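Periplasmic binding protein/LacI transcriptional regulator (Shewanella sp. ANA-3, PDB 5OCP) binds alpha- and beta-L-arabinofuranose, probably delivering the sugar in the periplasm to an arabinose ABC transporter. Local coordinates at residues S105-S108 and E109-R112; G136-A139 and A140-A144. One frame throughout, in Å; residues are numbered along the deposited sequence.

From the N terminus, the chain first builds most of one parallel sheet. It leaves that sheet at strand 101-104 and enters helix 107-121; interaction 1 takes in the loop and N-terminal start of this helix. Strand 126-132 of the second sheet follows, and interaction 2 covers the loop and start of helix 138-151 in the beta-alpha-beta unit ending at strand 157-164. Each is local, with contacts three to five residues apart; they come in series and neither nest nor cross. Yet they touch in space, with centres about 9 Å apart: E110 OE1 and R143 NE form a salt bridge of 2.8 Å, while F107 packs on D142. Two helix starts are thus joined beside the sugar.

Interaction 1 of 2, residues S105-S108 and E109-R112; sequences SDFS and EEGR
S105 OG donates to E110 OE2 at 2.8 Å, meeting the oxygen from above the carboxylate plane. The serine hydroxyl reaches the acid because OG sits between the backbone N and the carbonyl carbon (chi1 64°). E110 runs out extended beside F107, both side chains pointing the same way, and brings OE1 to the edge of the ring, 3.3 Å from F107 CD1; carboxylate and ring planes stand 81° apart. OE1 is held by R143, so both carboxylate oxygens are tied down. Here strand 101-104 gives way to helix 107-121, and D106 is the N-cap: with CG anti to the backbone N (chi1 -178°), its OD1 takes the E109 N-H at 3.0 Å, well above the carboxylate plane. The regular helical bonds begin with E110 N to D106 O and continue through G111 N to F107 O and R112 N to S108 O. On the outer side, D106 OD2 accepts from a water at 2.8 Å, and this water accepts in turn from R112 NH1 at 3.1 Å. The R112 guanidinium lies with one face over S108 C.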
ATOM      1  N   SER A 105      -3.047   8.159   1.254  1.00 12.96           N
ATOM      2  CA  SER A 105      -3.599   8.317  -0.088  1.00 13.31           C
ATOM      3  C   SER A 105      -5.051   7.892  -0.084  1.00 14.99           C
ATOM      4  O   SER A 105      -5.592   7.358   0.921  1.00 16.36           O
ATOM      5  CB  SER A 105      -2.800   7.469  -1.099  1.00 14.75           C
ATOM      6  OG  SER A 105      -3.004   6.095  -0.709  1.00 17.34           O
ATOM      7  N   ASP A 106      -5.745   8.228  -1.167  1.00 13.58           N
ATOM      8  CA  ASP A 106      -7.124   7.815  -1.374  1.00 14.51           C
ATOM      9  C   ASP A 106      -7.102   6.479  -2.183  1.00 14.67           C
ATOM     10  O   ASP A 106      -6.980   6.447  -3.401  1.00 14.42           O
ATOM     11  CB  ASP A 106      -7.935   8.885  -2.081  1.00 16.04           C
ATOM     12  CG  ASP A 106      -9.415   8.478  -2.276  1.00 19.89           C
ATOM     13  OD1 ASP A 106      -9.779   7.277  -2.190  1.00 18.73           O
ATOM     14  OD2 ASP A 106     -10.199   9.391  -2.659  1.00 24.06           O
ATOM     15  N   PHE A 107      -7.207   5.389  -1.430  1.00 14.18           N
ATOM     16  CA  PHE A 107      -7.158   4.058  -2.020  1.00 12.84           C
ATOM     17  C   PHE A 107      -8.277   3.821  -3.033  1.00 12.07           C
ATOM     18  O   PHE A 107      -8.062   3.143  -4.016  1.00 13.20           O
ATOM     19  CB  PHE A 107      -7.264   2.975  -0.920  1.00 12.65           C
ATOM     20  CG  PHE A 107      -6.154   2.973   0.063  1.00 14.24           C
ATOM     21  CD1 PHE A 107      -4.842   2.718  -0.353  1.00 14.88           C
ATOM     22  CD2 PHE A 107      -6.412   3.084   1.411  1.00 15.13           C
ATOM     23  CE1 PHE A 107      -3.810   2.647   0.553  1.00 15.96           C
ATOM     24  CE2 PHE A 107      -5.389   3.017   2.346  1.00 16.32           C
ATOM     25  CZ  PHE A 107      -4.084   2.835   1.909  1.00 16.18           C
ATOM     26  N   SER A 108      -9.492   4.365  -2.770  1.00 13.74           N
ATOM     27  CA  SER A 108     -10.619   4.244  -3.755  1.00 14.97           C
ATOM     28  C   SER A 108     -10.296   4.963  -5.043  1.00 14.09           C
ATOM     29  O   SER A 108     -10.501   4.412  -6.113  1.00 13.15           O
ATOM     30  CB  SER A 108     -11.942   4.803  -3.191  1.00 18.74           C
ATOM     31  OG  SER A 108     -12.295   4.058  -2.079  1.00 30.64           O
ATOM     32  N   GLU A 109      -9.575   6.096  -4.942  1.00 12.47           N
ATOM     33  CA  GLU A 109      -9.151   6.844  -6.112  1.00 13.22           C
ATOM     34  C   GLU A 109      -8.090   6.053  -6.894  1.00 12.75           C
ATOM     35  O   GLU A 109      -8.115   6.021  -8.129  1.00 11.64           O
ATOM     36  CB  GLU A 109      -8.621   8.243  -5.756  1.00 16.14           C
ATOM     37  CG  GLU A 109      -8.136   8.994  -6.967  1.00 19.23           C
ATOM     38  CD  GLU A 109      -7.611  10.422  -6.663  1.00 27.09           C
ATOM     39  OE1 GLU A 109      -7.979  11.036  -5.609  1.00 32.83           O
ATOM     40  OE2 GLU A 109      -6.829  10.952  -7.500  1.00 29.71           O
ATOM     41  N   GLU A 110      -7.198   5.377  -6.166  1.00 12.35           N
ATOM     42  CA  GLU A 110      -6.166   4.541  -6.811  1.00 10.94           C
ATOM     43  C   GLU A 110      -6.858   3.450  -7.640  1.00 11.42           C
ATOM     44  O   GLU A 110      -6.552   3.261  -8.829  1.00 11.56           O
ATOM     45  CB  GLU A 110      -5.234   3.897  -5.806  1.00 12.32           C
ATOM     46  CG  GLU A 110      -4.334   4.876  -5.085  1.00 12.29           C
ATOM     47  CD  GLU A 110      -3.647   4.296  -3.860  1.00 14.00           C
ATOM     48  OE1 GLU A 110      -3.824   3.140  -3.440  1.00 14.65           O
ATOM     49  OE2 GLU A 110      -2.893   5.042  -3.262  1.00 14.62           O
ATOM     50  N   GLY A 111      -7.820   2.774  -7.046  1.00 12.47           N
ATOM     51  CA  GLY A 111      -8.616   1.724  -7.750  1.00 12.96           C
ATOM     52  C   GLY A 111      -9.421   2.246  -8.907  1.00 12.34           C
ATOM     53  O   GLY A 111      -9.431   1.645 -10.004  1.00 10.50           O
ATOM     54  N   ARG A 112     -10.003   3.433  -8.749  1.00 10.83           N
ATOM     55  CA  ARG A 112     -10.704   4.088  -9.855  1.00 13.55           C
ATOM     56  C   ARG A 112      -9.761   4.432 -11.026  1.00 12.98           C
ATOM     57  O   ARG A 112     -10.130   4.181 -12.171  1.00 12.99           O
ATOM     58  CB  ARG A 112     -11.466   5.339  -9.404  1.00 15.17           C
ATOM     59  CG  ARG A 112     -12.596   5.085  -8.503  1.00 21.06           C
ATOM     60  CD  ARG A 112     -13.574   6.278  -8.457  1.00 24.82           C
ATOM     61  NE  ARG A 112     -12.941   7.523  -7.965  1.00 30.66           N
ATOM     62  CZ  ARG A 112     -12.764   7.825  -6.679  1.00 30.69           C
ATOM     63  NH1 ARG A 112     -13.173   7.014  -5.727  1.00 26.79           N
ATOM     64  NH2 ARG A 112     -12.205   8.968  -6.358  1.00 34.60           N
TER
HETATM   65  O   HOH W   1     -12.844   8.724  -3.202  1.00 30.89           O

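Interaction 2 of 2, residues G136-A139 and A140-A144; sequences GATA and AIDRA. With FUB (beta-L-arabinofuranose), chain J; AHR (alpha-L-arabinofuranose), chain I.
I141 N and A140 N both reach back to A137 O, but unequally: the I141 bond is 3.1 Å and almost straight at 176°, whereas the A140 one is weak. D142 N to T138 O and R143 N to A139 O carry the helix on. Apolar packing is modest, with A137 CB 4.5 Å from A140 CB. Other side chains pack on backbone and polar atoms. I141 CD1 lies 3.9 Å from G136 C, and T138 CG2 runs alongside the D142 side chain, 3.5 Å from OD2; the other branch of T138, OG1, bonds to E67. R143 passes closely over A139 O, with CG 3.1 Å away, then stays extended from CG to NE, which carries its guanidinium past A139 CB, set over one face and offset toward the rim. Bonds to the sugar come from the end of R143. NH1 and NH2 both donate to the O3 hydroxyl of arabinofuranose, at 2.8 Å and 3.0 Å in either anomer, and O3 lies at the guanidinium edge, near its plane. A leucine in place of R143 would probably leave O3 without these two donors and the E110 carboxylate without its salt-bridge mate. With A139 CB near the sugar O5, the first two turns of helix 138-151 line one side of the pocket between the two alpha/beta lobes, as in type I periplasmic sugar-binding proteins.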
ATOM      1  N   GLY A 136      -9.381  -7.373   5.608  1.00 20.21           N
ATOM      2  CA  GLY A 136      -9.508  -6.300   6.556  1.00 21.85           C
ATOM      3  C   GLY A 136      -8.619  -5.102   6.367  1.00 20.35           C
ATOM      4  O   GLY A 136      -8.668  -4.158   7.165  1.00 20.22           O
ATOM      5  N   ALA A 137      -7.751  -5.113   5.321  1.00 16.18           N
ATOM      6  CA  ALA A 137      -6.829  -3.963   5.105  1.00 16.11           C
ATOM      7  C   ALA A 137      -7.568  -2.910   4.342  1.00 13.28           C
ATOM      8  O   ALA A 137      -8.134  -3.182   3.292  1.00 14.83           O
ATOM      9  CB  ALA A 137      -5.609  -4.378   4.287  1.00 17.21           C
ATOM     10  N   THR A 138      -7.473  -1.680   4.832  1.00 13.33           N
ATOM     11  CA  THR A 138      -8.138  -0.570   4.141  1.00 14.06           C
ATOM     12  C   THR A 138      -7.750  -0.521   2.669  1.00 14.25           C
ATOM     13  O   THR A 138      -8.564  -0.211   1.830  1.00 13.93           O
ATOM     14  CB  THR A 138      -7.787   0.769   4.820  1.00 14.88           C
ATOM     15  OG1 THR A 138      -8.022   0.645   6.225  1.00 15.11           O
ATOM     16  CG2 THR A 138      -8.554   1.875   4.238  1.00 17.50           C
ATOM     17  N   ALA A 139      -6.470  -0.752   2.402  1.00 14.34           N
ATOM     18  CA  ALA A 139      -5.955  -0.667   1.031  1.00 15.29           C
ATOM     19  C   ALA A 139      -6.658  -1.656   0.078  1.00 15.58           C
ATOM     20  O   ALA A 139      -6.985  -1.290  -1.060  1.00 16.22           O
ATOM     21  CB  ALA A 139      -4.474  -0.847   0.991  1.00 14.88           C
ATOM     22  N   ALA A 140      -6.943  -2.861   0.555  1.00 13.47           N
ATOM     23  CA  ALA A 140      -7.647  -3.868  -0.263  1.00 13.88           C
ATOM     24  C   ALA A 140      -9.137  -3.536  -0.430  1.00 15.48           C
ATOM     25  O   ALA A 140      -9.670  -3.538  -1.509  1.00 14.87           O
ATOM     26  CB  ALA A 140      -7.495  -5.252   0.348  1.00 16.74           C
ATOM     27  N   ILE A 141      -9.776  -3.248   0.673  1.00 13.26           N
ATOM     28  CA  ILE A 141     -11.211  -2.943   0.635  1.00 15.12           C
ATOM     29  C   ILE A 141     -11.499  -1.773  -0.308  1.00 13.38           C
ATOM     30  O   ILE A 141     -12.391  -1.787  -1.164  1.00 13.85           O
ATOM     31  CB  ILE A 141     -11.648  -2.614   2.072  1.00 15.68           C
ATOM     32  CG1 ILE A 141     -11.540  -3.846   2.985  1.00 17.67           C
ATOM     33  CG2 ILE A 141     -13.041  -2.070   2.094  1.00 17.13           C
ATOM     34  CD1 ILE A 141     -11.522  -3.451   4.448  1.00 19.36           C
ATOM     35  N   ASP A 142     -10.777  -0.663  -0.085  1.00 12.73           N
ATOM     36  CA  ASP A 142     -11.043   0.548  -0.812  1.00 12.92           C
ATOM     37  C   ASP A 142     -10.556   0.525  -2.275  1.00 12.57           C
ATOM     38  O   ASP A 142     -11.197   1.134  -3.138  1.00 13.66           O
ATOM     39  CB  ASP A 142     -10.419   1.730  -0.111  1.00 14.64           C
ATOM     40  CG  ASP A 142     -11.169   2.128   1.188  1.00 21.30           C
ATOM     41  OD1 ASP A 142     -12.103   1.386   1.593  1.00 26.44           O
ATOM     42  OD2 ASP A 142     -10.737   3.120   1.808  1.00 22.43           O
ATOM     43  N   ARG A 143      -9.473  -0.189  -2.564  1.00 10.71           N
ATOM     44  CA  ARG A 143      -9.030  -0.268  -3.958  1.00 11.39           C
ATOM     45  C   ARG A 143     -10.072  -1.080  -4.728  1.00 12.14           C
ATOM     46  O   ARG A 143     -10.399  -0.767  -5.803  1.00 12.21           O
ATOM     47  CB  ARG A 143      -7.668  -0.933  -4.113  1.00 11.39           C
ATOM     48  CG  ARG A 143      -6.516   0.007  -3.809  1.00 12.15           C
ATOM     49  CD  ARG A 143      -5.142  -0.629  -3.739  1.00 12.72           C
ATOM     50  NE  ARG A 143      -4.183   0.345  -3.240  1.00 12.28           N
ATOM     51  CZ  ARG A 143      -3.074   0.028  -2.625  1.00 12.57           C
ATOM     52  NH1 ARG A 143      -2.731  -1.212  -2.486  1.00 11.92           N
ATOM     53  NH2 ARG A 143      -2.279   0.974  -2.196  1.00 14.37           N
ATOM     54  N   ALA A 144     -10.560  -2.132  -4.101  1.00 12.31           N
ATOM     55  CA  ALA A 144     -11.593  -2.961  -4.768  1.00 13.48           C
ATOM     56  C   ALA A 144     -12.831  -2.100  -5.010  1.00 15.57           C
ATOM     57  O   ALA A 144     -13.425  -2.115  -6.123  1.00 15.53           O
ATOM     58  CB  ALA A 144     -11.902  -4.191  -3.991  1.00 15.27           C
TER
HETATM   59  O5  FUB J 408      -1.290  -0.175   2.775  0.50 14.06           O
HETATM   60  C5  FUB J 408      -0.533  -0.092   1.607  0.50 12.97           C
HETATM   61  C4  FUB J 408      -0.394  -1.462   0.965  0.50 12.74           C
HETATM   62  O4  FUB J 408       0.094  -2.419   1.874  0.50 12.21           O
HETATM   63  C3  FUB J 408       0.547  -1.434  -0.249  0.50 12.38           C
HETATM   64  O3  FUB J 408      -0.186  -1.022  -1.361  0.50 12.84           O
HETATM   65  C2  FUB J 408       0.987  -2.893  -0.283  0.50 12.46           C
HETATM   66  O2  FUB J 408       2.214  -3.117  -0.938  0.50 12.95           O
HETATM   67  C1  FUB J 408       0.939  -3.352   1.175  0.50 12.39           C
HETATM   68  O1  FUB J 408       2.172  -3.193   1.680  0.50 13.65           O
HETATM   69  O5  AHR I 407      -1.290  -0.175   2.776  0.50  9.68           O
HETATM   70  C5  AHR I 407      -0.537  -0.086   1.606  0.50  9.29           C
HETATM   71  C4  AHR I 407      -0.401  -1.453   0.961  0.50  9.24           C
HETATM   72  O4  AHR I 407       0.104  -2.399   1.874  0.50  8.99           O
HETATM   73  C3  AHR I 407       0.538  -1.418  -0.260  0.50  9.08           C
HETATM   74  O3  AHR I 407      -0.196  -1.025  -1.373  0.50  9.41           O
HETATM   75  C2  AHR I 407       1.025  -2.858  -0.240  0.50  9.17           C
HETATM   76  O2  AHR I 407       2.215  -3.112  -0.928  0.50  9.41           O
HETATM   77  C1  AHR I 407       1.235  -3.029   1.254  0.50  9.47           C
HETATM   78  O1  AHR I 407       1.231  -4.332   1.546  0.50 10.09           O